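Peptidyl-prolyl cis-trans isomerase (Hirschia baltica, PDB 5EX2) probably catalyses the cis-trans isomerisation of peptide bonds preceding proline, acting as a cyclophilin-type folding helper. Local coordinates at residues P45-Q50 / D93-F98; P87-V92 / S166-F171. One frame throughout, in Å; residues are numbered along the deposited sequence.

Contact 1. Residues P45-Q50 / D93-F98; sequences PNHVAQ and DGEFVF
Glu95 reaches across to Pro45, Asn46 and His47. Glu95 CB and CG lie 3.8 and 3.9 Å from His47 ND1, and CD comes to 3.4 Å from Asn46 N; from CG onward the chain is extended (chi2 176°), which carries the carboxylate to the backbone of helix 45-57. There the two oxygens divide the work. Glu95 OE2 takes Asn46 N on its syn lone pair at 2.9 Å, and the methylenes of the Pro45 ring lie close by, CD at 3.2 Å from Glu95 OE2. Glu95 OE1 accepts twice: from His47 N at 2.8 Å on the syn side, and from His47 ND1 at 2.7 Å on the anti side. The ring bond is nearly straight (165°), and OE1 lies practically in the imidazole plane, so this His-carboxylate pair meets at the ring edge. Both backbone donors belong to the first turn of a helix that packs against the cyclophilin barrel, where amides lack a helical acceptor; the helix end probably stabilises the negative charge there. His47 CG stands anti to its carbonyl carbon (chi1 -82°), which swings the ring so that its ND1–CE1 edge borders the 93-95 backbone and side chain, CE1 3.2 Å from Asp93 O. On the flank, a water bridges Asn46 ND2 and Asp93 O, while Glu95 N is bonded to Ser186 OG.

Contact 2. Residues P87-V92 / S166-F171; sequences PDLEAV and SGKDQF
Leu89 packs against Lys168 and Asp169 where two loops of the cyclophilin fold meet: segment 166-171 leads into barrel strand 171-174, and segment 87-92 comes after helix 79-83. The tight part combines aliphatic packing with one backbone hydrogen bond. Leu89 CD2 lies 3.8 Å from Lys168 CG and 3.9 Å from Asp169 CB, the leucine crossing both side chains at a slant; Val54 and Gln50 of helix 45-57 also touch Leu89. Lys168 CG stands opposite its own backbone N (chi1 -175°), which lays the aliphatic chain along the 89-90 backbone, with CD 3.5 Å from Leu89 O. Farther along, a single direct hydrogen bond joins the loops: Val92 N to Gly167 O at 2.8 Å and 164°, with the donor tilted 26° from the carbonyl plane. Val92 CG1 and Ala91 CB both border that same Gly167 oxygen.

The looser side is mediated by water. Beyond a bend at chi3, Lys168 NZ donates to a water that in turn donates to Pro87 O and Leu89 O, so the ammonium is joined to this loop indirectly. An alanine at Lys168 would probably leave that water without its donor and open a gap beside Leu89 CD2. At the Val92 end a second water is the go-between, accepting from Gly167 N and donating to Val92 O at 2.7 Å.

In the fold
The segments 87-92 and 93-98 follow one another directly, so contacts 1 and 2 are successive holds on a single loop between helix 79-83 and strand 98-100; their centres are 12 Å apart. Helix 45-57 connects them. Gln50, one turn beyond the residues engaged in contact 1, directs NE2 to Lys168 O and to Glu90 O, each at 2.9 Å, probable hydrogen bonds that tie the helix to both loops of contact 2. His47 belongs to both neighbourhoods, its NE2 packing 3.5 Å from Val92 CG1. Neither contact takes part in the magnesium site formed by Gln115, Gln133 and Glu135, which lies away from them.

Contact 1. Residues P45-Q50 / D93-F98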
# COMPACT_ATOMS: atom_id res chain seq x y z
N PRO A 45 3.68 -5.20 10.33
CA PRO A 45 2.96 -4.74 11.52
C PRO A 45 3.62 -3.55 12.22
O PRO A 45 2.92 -2.62 12.63
CB PRO A 45 2.97 -5.96 12.44
CG PRO A 45 3.96 -6.90 11.88
CD PRO A 45 4.05 -6.62 10.42
N ASN A 46 4.93 -3.57 12.39
CA ASN A 46 5.58 -2.49 13.12
C ASN A 46 5.61 -1.20 12.31
O ASN A 46 5.53 -0.11 12.87
CB ASN A 46 6.99 -2.89 13.54
CG ASN A 46 6.98 -4.00 14.55
OD1 ASN A 46 6.14 -4.02 15.46
ND2 ASN A 46 7.90 -4.95 14.42
N HIS A 47 5.72 -1.30 11.00
CA HIS A 47 5.64 -0.09 10.18
C HIS A 47 4.25 0.51 10.21
O HIS A 47 4.10 1.72 10.28
CB HIS A 47 6.06 -0.38 8.75
CG HIS A 47 7.55 -0.36 8.57
ND1 HIS A 47 8.35 -1.40 8.98
CD2 HIS A 47 8.38 0.58 8.06
CE1 HIS A 47 9.62 -1.10 8.73
NE2 HIS A 47 9.66 0.09 8.17
N VAL A 48 3.22 -0.33 10.17
CA VAL A 48 1.86 0.17 10.25
C VAL A 48 1.62 0.90 11.57
O VAL A 48 1.01 1.98 11.59
CB VAL A 48 0.84 -0.98 10.05
CG1 VAL A 48 -0.57 -0.61 10.51
CG2 VAL A 48 0.86 -1.40 8.59
N ALA A 49 2.13 0.35 12.66
CA ALA A 49 2.01 1.03 13.95
C ALA A 49 2.77 2.36 13.91
O ALA A 49 2.31 3.38 14.43
CB ALA A 49 2.52 0.16 15.08
N GLN A 50 3.95 2.35 13.30
CA GLN A 50 4.74 3.57 13.16
C GLN A 50 4.00 4.65 12.39
O GLN A 50 3.97 5.81 12.80
CB GLN A 50 6.07 3.26 12.48
CG GLN A 50 7.01 4.44 12.29
CD GLN A 50 7.84 4.77 13.51
OE1 GLN A 50 7.65 4.21 14.59
NE2 GLN A 50 8.80 5.67 13.34
N ASP A 93 12.67 -1.17 12.84
CA ASP A 93 13.48 -2.20 12.19
C ASP A 93 12.84 -2.62 10.88
O ASP A 93 11.61 -2.66 10.76
CB ASP A 93 13.66 -3.43 13.08
CG ASP A 93 14.68 -3.21 14.19
OD1 ASP A 93 15.33 -2.14 14.21
OD2 ASP A 93 14.85 -4.12 15.03
N GLY A 94 13.68 -2.97 9.91
CA GLY A 94 13.19 -3.36 8.61
C GLY A 94 12.22 -4.52 8.69
O GLY A 94 12.38 -5.45 9.50
N GLU A 95 11.19 -4.45 7.86
CA GLU A 95 10.19 -5.49 7.70
C GLU A 95 10.05 -5.71 6.20
O GLU A 95 9.10 -5.21 5.58
CB GLU A 95 8.85 -5.11 8.32
CG GLU A 95 8.80 -5.17 9.83
CD GLU A 95 7.48 -4.69 10.39
OE1 GLU A 95 7.05 -3.57 10.01
OE2 GLU A 95 6.87 -5.41 11.21
N PHE A 96 10.98 -6.45 5.62
CA PHE A 96 11.04 -6.56 4.17
C PHE A 96 10.26 -7.76 3.65
O PHE A 96 9.88 -7.80 2.48
CB PHE A 96 12.49 -6.66 3.70
CG PHE A 96 13.39 -5.55 4.20
CD1 PHE A 96 12.92 -4.28 4.46
CD2 PHE A 96 14.74 -5.79 4.38
CE1 PHE A 96 13.79 -3.29 4.90
CE2 PHE A 96 15.60 -4.80 4.82
CZ PHE A 96 15.12 -3.55 5.09
N VAL A 97 10.08 -8.74 4.52
CA VAL A 97 9.30 -9.93 4.19
C VAL A 97 8.49 -10.28 5.41
O VAL A 97 8.74 -9.78 6.51
CB VAL A 97 10.20 -11.13 3.80
CG1 VAL A 97 11.04 -10.81 2.58
CG2 VAL A 97 11.09 -11.56 4.96
N PHE A 98 7.49 -11.14 5.24
CA PHE A 98 6.76 -11.68 6.37
C PHE A 98 6.65 -13.18 6.20
O PHE A 98 6.76 -13.71 5.10
CB PHE A 98 5.39 -11.01 6.53
CG PHE A 98 4.41 -11.26 5.42
CD1 PHE A 98 4.53 -10.61 4.20
CD2 PHE A 98 3.31 -12.08 5.62
CE1 PHE A 98 3.60 -10.81 3.20
CE2 PHE A 98 2.39 -12.28 4.62
CZ PHE A 98 2.53 -11.64 3.41
O HOH W 1 10.13 -3.87 12.78

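Contact 2. Residues P87-V92 / S166-F171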
# COMPACT_ATOMS: atom_id res chain seq x y z
N PRO A 87 12.64 15.43 14.96
CA PRO A 87 11.46 15.06 15.74
C PRO A 87 11.77 14.04 16.80
O PRO A 87 12.75 13.29 16.70
CB PRO A 87 10.52 14.49 14.69
CG PRO A 87 11.42 13.92 13.65
CD PRO A 87 12.60 14.86 13.60
N ASP A 88 10.93 14.01 17.82
CA ASP A 88 10.98 12.97 18.83
C ASP A 88 10.38 11.68 18.27
O ASP A 88 9.19 11.39 18.44
CB ASP A 88 10.24 13.41 20.08
CG ASP A 88 10.22 12.34 21.15
OD1 ASP A 88 11.00 11.36 21.04
OD2 ASP A 88 9.43 12.48 22.10
N LEU A 89 11.21 10.90 17.57
CA LEU A 89 10.70 9.76 16.83
C LEU A 89 11.82 8.75 16.64
O LEU A 89 12.92 9.12 16.25
CB LEU A 89 10.16 10.22 15.48
CG LEU A 89 9.48 9.18 14.61
CD1 LEU A 89 8.26 8.60 15.31
CD2 LEU A 89 9.09 9.85 13.31
N GLU A 90 11.54 7.49 16.97
CA GLU A 90 12.52 6.42 16.83
C GLU A 90 12.37 5.69 15.51
O GLU A 90 11.27 5.64 14.92
CB GLU A 90 12.42 5.43 17.99
CG GLU A 90 12.72 6.04 19.35
CD GLU A 90 14.14 6.55 19.46
OE1 GLU A 90 15.07 5.85 19.00
OE2 GLU A 90 14.33 7.67 19.99
N ALA A 91 13.46 5.10 15.05
CA ALA A 91 13.45 4.30 13.85
C ALA A 91 12.72 2.99 14.10
O ALA A 91 12.49 2.59 15.24
CB ALA A 91 14.87 4.04 13.37
N VAL A 92 12.36 2.33 13.00
CA VAL A 92 11.70 1.04 13.06
C VAL A 92 12.54 0.03 12.29
O VAL A 92 13.06 0.34 11.23
CB VAL A 92 10.26 1.16 12.50
CG1 VAL A 92 10.25 1.85 11.15
CG2 VAL A 92 9.58 -0.20 12.44
N SER A 166 16.92 1.84 9.42
CA SER A 166 16.90 3.30 9.51
C SER A 166 15.56 3.92 9.10
O SER A 166 15.41 5.14 9.15
CB SER A 166 18.02 3.88 8.65
OG SER A 166 17.83 3.56 7.28
N GLY A 167 14.58 3.11 8.72
CA GLY A 167 13.27 3.63 8.40
C GLY A 167 12.71 4.34 9.61
O GLY A 167 12.92 3.91 10.74
N LYS A 168 12.03 5.46 9.40
CA LYS A 168 11.54 6.26 10.52
C LYS A 168 10.28 7.02 10.16
O LYS A 168 9.21 6.72 10.67
CB LYS A 168 12.62 7.23 11.00
CG LYS A 168 12.20 8.00 12.25
CD LYS A 168 13.34 8.82 12.83
CE LYS A 168 13.72 9.98 11.94
NZ LYS A 168 14.93 10.67 12.49
N ASP A 169 10.42 8.03 9.30
CA ASP A 169 9.29 8.87 8.90
C ASP A 169 9.11 8.95 7.39
O ASP A 169 8.00 8.93 6.88
CB ASP A 169 9.43 10.28 9.48
CG ASP A 169 10.79 10.91 9.24
OD1 ASP A 169 11.72 10.26 8.72
OD2 ASP A 169 10.92 12.09 9.61
N GLN A 170 10.21 9.02 6.65
CA GLN A 170 10.12 9.18 5.21
C GLN A 170 9.54 7.95 4.56
O GLN A 170 9.89 6.83 4.91
CB GLN A 170 11.49 9.49 4.61
CG GLN A 170 12.04 10.81 5.08
CD GLN A 170 13.33 11.18 4.41
OE1 GLN A 170 13.42 11.21 3.19
NE2 GLN A 170 14.34 11.49 5.22
N PHE A 171 8.67 8.18 3.58
CA PHE A 171 7.95 7.13 2.89
C PHE A 171 8.01 7.38 1.40
O PHE A 171 8.35 8.48 0.96
CB PHE A 171 6.49 7.10 3.33
CG PHE A 171 5.79 8.38 3.04
CD1 PHE A 171 5.79 9.41 3.96
CD2 PHE A 171 5.19 8.58 1.81
CE1 PHE A 171 5.18 10.62 3.66
CE2 PHE A 171 4.59 9.78 1.50
CZ PHE A 171 4.58 10.80 2.43
O HOH W 2 13.89 11.64 15.07
O HOH W 3 14.00 0.33 8.68